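Local coordinates for protein lipolytic enzyme, G-D-S-L family (Bacteroides thetaiotaomicron, PDB 7BR2) that metabolises the drug diltiazem in the gut and belongs to the SGNH (GDSL) serine esterases, with lysophospholipase activity a possible further role, at residues Asp209-Met214 and Ser283-Glu289; Tyr218-Lys222 and Val294-Met300. One frame throughout, in Å; residues are numbered along the deposited sequence.

Interaction 1: Asp209-Met214 and Ser283-Glu289; sequences DNDGHM and SKKSQAE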
loop_
_atom_site.group_PDB
_atom_site.type_symbol
_atom_site.label_atom_id
_atom_site.label_comp_id
_atom_site.label_asym_id
_atom_site.label_seq_id
_atom_site.Cartn_x
_atom_site.Cartn_y
_atom_site.Cartn_z
ATOM N N ASP A 209 -7.452 3.524 -8.292
ATOM C CA ASP A 209 -8.457 3.281 -7.270
ATOM C C ASP A 209 -7.870 2.330 -6.218
ATOM O O ASP A 209 -6.699 1.950 -6.276
ATOM C CB ASP A 209 -9.718 2.730 -7.945
ATOM C CG ASP A 209 -10.988 2.942 -7.143
ATOM O OD1 ASP A 209 -10.920 3.277 -5.947
ATOM O OD2 ASP A 209 -12.079 2.740 -7.723
ATOM N N ASN A 210 -8.689 1.915 -5.250
ATOM C CA ASN A 210 -8.196 1.080 -4.152
ATOM C C ASN A 210 -7.590 -0.219 -4.667
ATOM O O ASN A 210 -6.606 -0.721 -4.108
ATOM C CB ASN A 210 -9.333 0.774 -3.180
ATOM C CG ASN A 210 -9.894 2.011 -2.544
ATOM O OD1 ASN A 210 -9.189 2.724 -1.823
ATOM N ND2 ASN A 210 -11.160 2.298 -2.824
ATOM N N ASP A 211 -8.180 -0.794 -5.715
ATOM C CA ASP A 211 -7.620 -2.011 -6.294
ATOM C C ASP A 211 -6.229 -1.758 -6.855
ATOM O O ASP A 211 -5.313 -2.567 -6.656
ATOM C CB ASP A 211 -8.549 -2.562 -7.382
ATOM C CG ASP A 211 -8.828 -1.553 -8.495
ATOM O OD1 ASP A 211 -9.077 -0.357 -8.196
ATOM O OD2 ASP A 211 -8.734 -1.942 -9.676
ATOM N N GLY A 212 -6.051 -0.639 -7.564
ATOM C CA GLY A 212 -4.735 -0.320 -8.084
ATOM C C GLY A 212 -3.711 -0.141 -6.981
ATOM O O GLY A 212 -2.576 -0.620 -7.091
ATOM N N HIS A 213 -4.103 0.535 -5.895
ATOM C CA HIS A 213 -3.187 0.722 -4.777
ATOM C C HIS A 213 -2.890 -0.597 -4.082
ATOM O O HIS A 213 -1.767 -0.807 -3.610
ATOM C CB HIS A 213 -3.760 1.758 -3.806
ATOM C CG HIS A 213 -3.535 3.163 -4.260
ATOM N ND1 HIS A 213 -2.337 3.821 -4.068
ATOM C CD2 HIS A 213 -4.312 4.003 -4.979
ATOM C CE1 HIS A 213 -2.399 5.016 -4.626
ATOM N NE2 HIS A 213 -3.590 5.155 -5.181
ATOM N N MET A 214 -3.852 -1.518 -4.055
ATOM C CA MET A 214 -3.563 -2.820 -3.468
ATOM C C MET A 214 -2.633 -3.621 -4.372
ATOM O O MET A 214 -1.761 -4.344 -3.879
ATOM C CB MET A 214 -4.858 -3.577 -3.187
ATOM C CG MET A 214 -4.674 -4.802 -2.311
ATOM S SD MET A 214 -3.697 -4.506 -0.814
ATOM C CE MET A 214 -2.517 -5.845 -0.920
ATOM N N SER A 283 -14.888 6.428 -6.104
ATOM C CA SER A 283 -14.326 5.085 -6.101
ATOM C C SER A 283 -15.314 4.073 -6.661
ATOM O O SER A 283 -16.525 4.171 -6.447
ATOM C CB SER A 283 -13.915 4.672 -4.690
ATOM O OG SER A 283 -13.326 3.391 -4.707
ATOM N N LYS A 284 -14.788 3.087 -7.374
ATOM C CA LYS A 284 -15.614 2.012 -7.903
ATOM C C LYS A 284 -15.136 0.617 -7.549
ATOM O O LYS A 284 -15.947 -0.316 -7.583
ATOM C CB LYS A 284 -15.711 2.111 -9.435
ATOM C CG LYS A 284 -16.495 3.302 -9.964
ATOM C CD LYS A 284 -17.972 3.065 -9.697
ATOM C CE LYS A 284 -18.787 4.343 -9.638
ATOM N NZ LYS A 284 -20.236 3.996 -9.541
ATOM N N LYS A 285 -13.882 0.443 -7.167
ATOM C CA LYS A 285 -13.357 -0.872 -6.866
ATOM C C LYS A 285 -12.667 -0.832 -5.513
ATOM O O LYS A 285 -12.047 0.170 -5.137
ATOM C CB LYS A 285 -12.377 -1.328 -7.953
ATOM C CG LYS A 285 -13.014 -1.461 -9.332
ATOM C CD LYS A 285 -11.959 -1.688 -10.417
ATOM C CE LYS A 285 -11.292 -0.380 -10.820
ATOM N NZ LYS A 285 -10.119 -0.626 -11.710
ATOM N N SER A 286 -12.762 -1.939 -4.792
ATOM C CA SER A 286 -12.260 -2.016 -3.433
ATOM C C SER A 286 -10.857 -2.604 -3.422
ATOM O O SER A 286 -10.360 -3.099 -4.434
ATOM C CB SER A 286 -13.201 -2.863 -2.574
ATOM O OG SER A 286 -13.185 -4.219 -2.994
ATOM N N GLN A 287 -10.196 -2.480 -2.265
ATOM C CA GLN A 287 -8.955 -3.209 -2.024
ATOM C C GLN A 287 -9.128 -4.697 -2.379
ATOM O O GLN A 287 -8.219 -5.325 -2.950
ATOM C CB GLN A 287 -8.531 -2.989 -0.553
ATOM C CG GLN A 287 -7.205 -3.595 -0.114
ATOM C CD GLN A 287 -7.014 -3.549 1.404
ATOM O OE1 GLN A 287 -7.943 -3.233 2.141
ATOM N NE2 GLN A 287 -5.819 -3.906 1.871
ATOM N N ALA A 288 -10.294 -5.272 -2.037
ATOM C CA ALA A 288 -10.540 -6.702 -2.234
ATOM C C ALA A 288 -10.473 -7.108 -3.693
ATOM O O ALA A 288 -10.098 -8.250 -4.007
ATOM C CB ALA A 288 -11.906 -7.069 -1.624
ATOM N N GLU A 289 -10.780 -6.172 -4.589
ATOM C CA GLU A 289 -10.711 -6.447 -6.006
ATOM C C GLU A 289 -9.345 -6.932 -6.425
ATOM O O GLU A 289 -9.251 -7.652 -7.432
ATOM C CB GLU A 289 -11.042 -5.143 -6.759
ATOM C CG GLU A 289 -11.103 -5.227 -8.255
ATOM C CD GLU A 289 -12.389 -5.829 -8.713
ATOM O OE1 GLU A 289 -13.407 -5.657 -8.009
ATOM O OE2 GLU A 289 -12.354 -6.485 -9.781
HETATM O O HOH W 1 -7.893 1.299 -9.955
#
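Asp211 and Lys285 bring helix 210-223 and the segment 283-289 together through a salt bridge, Lys285 NZ to Asp211 OD2 at 2.8 Å. The ammonium comes in on the syn side of that oxygen, 24° out of the carboxylate plane. The lysine chain passes across the carboxylate, CB and CE both 3.4 Å from Asp211 OD1, and its bend at chi3 (-80°) folds CE and NZ back toward OD2. A water donates to Asp211 OD1 and accepts from Asp209 N, with a weak third bond from Lys285 NZ. Glu293 places a second carboxylate close to Asp211 OD2, so the lysine probably also offsets like charges here. Asp211 CB also packs against Glu289 CB.

Gln287 runs out extended over Met214: its CG lies 3.6 Å from Met214 CG, and NE2 makes a weak N-H...S bond to SD. The amide oxygen turns to Asp275 N, and Phe38 of helix 35-46 touches both side chains.

At the start of the helix, Asp209 receives the loop with both carboxylate oxygens. Ser283 OG donates to the syn lone pair of OD1 at 2.7 Å, and Lys284 N to that of OD2 at 2.8 Å; Lys285 N reaches OD2 from above the plane, 51° out of it. Asn210 N also donates to OD1, so two donors grip each oxygen and hold the group from turning. Next to it, Asn210 ND2 bonds to both Lys285 O and Arg279 O.

The arrangement is a carboxylate at the N-cap position that gathers consecutive backbone N-H groups of the loop 283-285 and does not cap its own helix, at the head of a helix following the parallel sheet of the SGNH-hydrolase fold and near a probable Ser28-His207-Asp204 catalytic triad.

Interaction 2: Tyr218-Lys222 and Val294-Met300; sequences YLFLK and VPFMEEM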
loop_
_atom_site.group_PDB
_atom_site.type_symbol
_atom_site.label_atom_id
_atom_site.label_comp_id
_atom_site.label_asym_id
_atom_site.label_seq_id
_atom_site.Cartn_x
_atom_site.Cartn_y
_atom_site.Cartn_z
ATOM N N TYR A 218 0.937 -5.000 -3.342
ATOM C CA TYR A 218 1.308 -6.369 -3.675
ATOM C C TYR A 218 2.670 -6.407 -4.347
ATOM O O TYR A 218 3.553 -7.174 -3.953
ATOM C CB TYR A 218 0.237 -6.964 -4.600
ATOM C CG TYR A 218 0.731 -8.119 -5.435
ATOM C CD1 TYR A 218 0.874 -9.385 -4.883
ATOM C CD2 TYR A 218 1.115 -7.927 -6.760
ATOM C CE1 TYR A 218 1.345 -10.435 -5.633
ATOM C CE2 TYR A 218 1.597 -8.967 -7.516
ATOM C CZ TYR A 218 1.708 -10.224 -6.954
ATOM O OH TYR A 218 2.194 -11.268 -7.713
ATOM N N LEU A 219 2.869 -5.542 -5.339
ATOM C CA LEU A 219 4.123 -5.540 -6.078
ATOM C C LEU A 219 5.292 -5.111 -5.202
ATOM O O LEU A 219 6.386 -5.684 -5.299
ATOM C CB LEU A 219 4.007 -4.632 -7.303
ATOM C CG LEU A 219 3.083 -5.186 -8.391
ATOM C CD1 LEU A 219 2.748 -4.126 -9.436
ATOM C CD2 LEU A 219 3.738 -6.431 -9.024
ATOM N N PHE A 220 5.087 -4.111 -4.334
ATOM C CA PHE A 220 6.184 -3.690 -3.466
ATOM C C PHE A 220 6.520 -4.778 -2.458
ATOM O O PHE A 220 7.696 -5.017 -2.157
ATOM C CB PHE A 220 5.832 -2.376 -2.760
ATOM C CG PHE A 220 6.985 -1.746 -2.031
ATOM C CD1 PHE A 220 7.790 -0.803 -2.655
ATOM C CD2 PHE A 220 7.265 -2.093 -0.723
ATOM C CE1 PHE A 220 8.863 -0.233 -1.978
ATOM C CE2 PHE A 220 8.323 -1.517 -0.041
ATOM C CZ PHE A 220 9.124 -0.585 -0.670
ATOM N N LEU A 221 5.505 -5.478 -1.960
ATOM C CA LEU A 221 5.760 -6.588 -1.051
ATOM C C LEU A 221 6.474 -7.730 -1.765
ATOM O O LEU A 221 7.332 -8.398 -1.179
ATOM C CB LEU A 221 4.443 -7.078 -0.450
ATOM C CG LEU A 221 3.787 -6.040 0.458
ATOM C CD1 LEU A 221 2.376 -6.459 0.808
ATOM C CD2 LEU A 221 4.646 -5.834 1.702
ATOM N N LYS A 222 6.151 -7.955 -3.040
ATOM C CA LYS A 222 6.863 -8.978 -3.801
ATOM C C LYS A 222 8.315 -8.566 -4.022
ATOM O O LYS A 222 9.226 -9.395 -3.919
ATOM C CB LYS A 222 6.128 -9.276 -5.120
ATOM C CG LYS A 222 6.869 -10.207 -6.104
ATOM C CD LYS A 222 5.914 -10.855 -7.135
ATOM C CE LYS A 222 6.060 -10.146 -8.464
ATOM N NZ LYS A 222 5.186 -10.679 -9.531
ATOM N N VAL A 294 -4.378 -9.973 -9.593
ATOM C CA VAL A 294 -3.071 -10.590 -9.388
ATOM C C VAL A 294 -3.272 -11.805 -8.499
ATOM O O VAL A 294 -4.302 -11.927 -7.820
ATOM C CB VAL A 294 -2.055 -9.608 -8.746
ATOM C CG1 VAL A 294 -1.739 -8.449 -9.684
ATOM C CG2 VAL A 294 -2.574 -9.068 -7.401
ATOM N N PRO A 295 -2.323 -12.753 -8.513
ATOM C CA PRO A 295 -2.473 -13.924 -7.634
ATOM C C PRO A 295 -2.201 -13.563 -6.179
ATOM O O PRO A 295 -1.271 -14.109 -5.573
ATOM C CB PRO A 295 -1.437 -14.922 -8.173
ATOM C CG PRO A 295 -0.675 -14.215 -9.231
ATOM C CD PRO A 295 -1.035 -12.773 -9.226
ATOM N N PHE A 296 -2.960 -12.611 -5.620
ATOM C CA PHE A 296 -2.630 -12.119 -4.283
ATOM C C PHE A 296 -2.920 -13.169 -3.220
ATOM O O PHE A 296 -2.122 -13.363 -2.296
ATOM C CB PHE A 296 -3.366 -10.821 -3.946
ATOM C CG PHE A 296 -3.011 -10.298 -2.580
ATOM C CD1 PHE A 296 -1.801 -9.648 -2.368
ATOM C CD2 PHE A 296 -3.843 -10.508 -1.496
ATOM C CE1 PHE A 296 -1.440 -9.197 -1.111
ATOM C CE2 PHE A 296 -3.489 -10.041 -0.225
ATOM C CZ PHE A 296 -2.286 -9.394 -0.040
ATOM N N MET A 297 -4.084 -13.818 -3.306
ATOM C CA MET A 297 -4.439 -14.854 -2.342
ATOM C C MET A 297 -3.423 -15.987 -2.347
ATOM O O MET A 297 -3.003 -16.462 -1.284
ATOM C CB MET A 297 -5.836 -15.375 -2.656
ATOM C CG MET A 297 -6.897 -14.322 -2.473
ATOM S SD MET A 297 -6.818 -13.566 -0.838
ATOM C CE MET A 297 -7.563 -14.873 0.142
ATOM N N GLU A 298 -3.018 -16.433 -3.537
ATOM C CA GLU A 298 -2.099 -17.564 -3.632
ATOM C C GLU A 298 -0.687 -17.197 -3.169
ATOM O O GLU A 298 -0.010 -18.005 -2.516
ATOM C CB GLU A 298 -2.070 -18.090 -5.071
ATOM C CG GLU A 298 -3.421 -18.546 -5.600
ATOM C CD GLU A 298 -4.200 -17.423 -6.263
ATOM O OE1 GLU A 298 -4.133 -16.271 -5.769
ATOM O OE2 GLU A 298 -4.879 -17.691 -7.279
ATOM N N GLU A 299 -0.212 -15.994 -3.504
ATOM C CA GLU A 299 1.181 -15.676 -3.211
ATOM C C GLU A 299 1.386 -15.062 -1.831
ATOM O O GLU A 299 2.461 -15.242 -1.240
ATOM C CB GLU A 299 1.755 -14.734 -4.277
ATOM C CG GLU A 299 1.881 -15.401 -5.632
ATOM C CD GLU A 299 2.508 -14.526 -6.697
ATOM O OE1 GLU A 299 3.145 -13.511 -6.349
ATOM O OE2 GLU A 299 2.347 -14.845 -7.894
ATOM N N MET A 300 0.382 -14.367 -1.291
ATOM C CA MET A 300 0.578 -13.595 -0.068
ATOM C C MET A 300 -0.529 -13.716 0.962
ATOM O O MET A 300 -0.376 -13.158 2.050
ATOM C CB MET A 300 0.769 -12.108 -0.384
ATOM C CG MET A 300 2.065 -11.797 -1.065
ATOM S SD MET A 300 2.284 -10.027 -1.332
ATOM C CE MET A 300 3.750 -10.079 -2.367
#
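Helix 218-222 and the short helix 296-300 run nearly the same way, their axes 23° apart and 11.7 Å from each other at closest approach. Such spacing leaves room for an aromatic ring between them, and Tyr218 supplies it, packing a helix that follows the parallel sheet of the SGNH-hydrolase fold against the segment that leads into the strand 303-308. The nearest backbone pair is Tyr218 and Phe296, and Pro295, the centre of an inverse gamma turn, occupies the N-cap position of the short helix.

With chi1 at 157°, CG of Tyr218 points away from its own backbone N and the ring reaches across to the other helix. Val294 lies over one face: its CG2 makes a CH-pi contact 4.0 Å from the ring centroid, offset toward the rim, while CB rests near CE2. Phe296 meets the same tyrosine with its own edge, CD1 against Tyr218 CD1 at 3.7 Å, and its ring also packs edge-to-face with Tyr272. Met300 SD stands obliquely beside the tyrosine, 5.0 Å from the centroid, a Met-aromatic contact in which the two side chains cross at about a right angle.

The extended Met300 chain carries its methyl on to the helix backbone, where Met300 CE lies 3.3 Å from both Tyr218 O and Lys222 N, with Leu221 CB alongside. Beyond it, Leu221 packs on Ile39, Tyr42 and Tyr43 of helix 35-46, while Val294 touches Ile187 of helix 181-194.

Lys222 NZ, near Glu299 without touching it, may favour the charged form of that carboxylate. The group is turned 48° from the tyrosine ring plane, and Tyr218 OH donates to Glu299 OE1 at 2.8 Å, from above the carboxylate plane.

In the fold
Going from the N terminus, the chain builds the parallel sheet and its surrounding helices before reaching helix 210-223, which supplies the first segment of both contacts. It then makes strands 232-237, 242-247, 249-257 and 260-267 and comes back along that helix in the same direction. Interaction 1 closes a loop of 68 residues at the start of the helix, and interaction 2 one of 71 residues further along. The two loops cross rather than nest, since their segments alternate. They meet where Met214 CE packs on Phe296 CE1, 3.5 Å away. Together they tie the hydrolase domain to the returning chain on its way to strand 303-308.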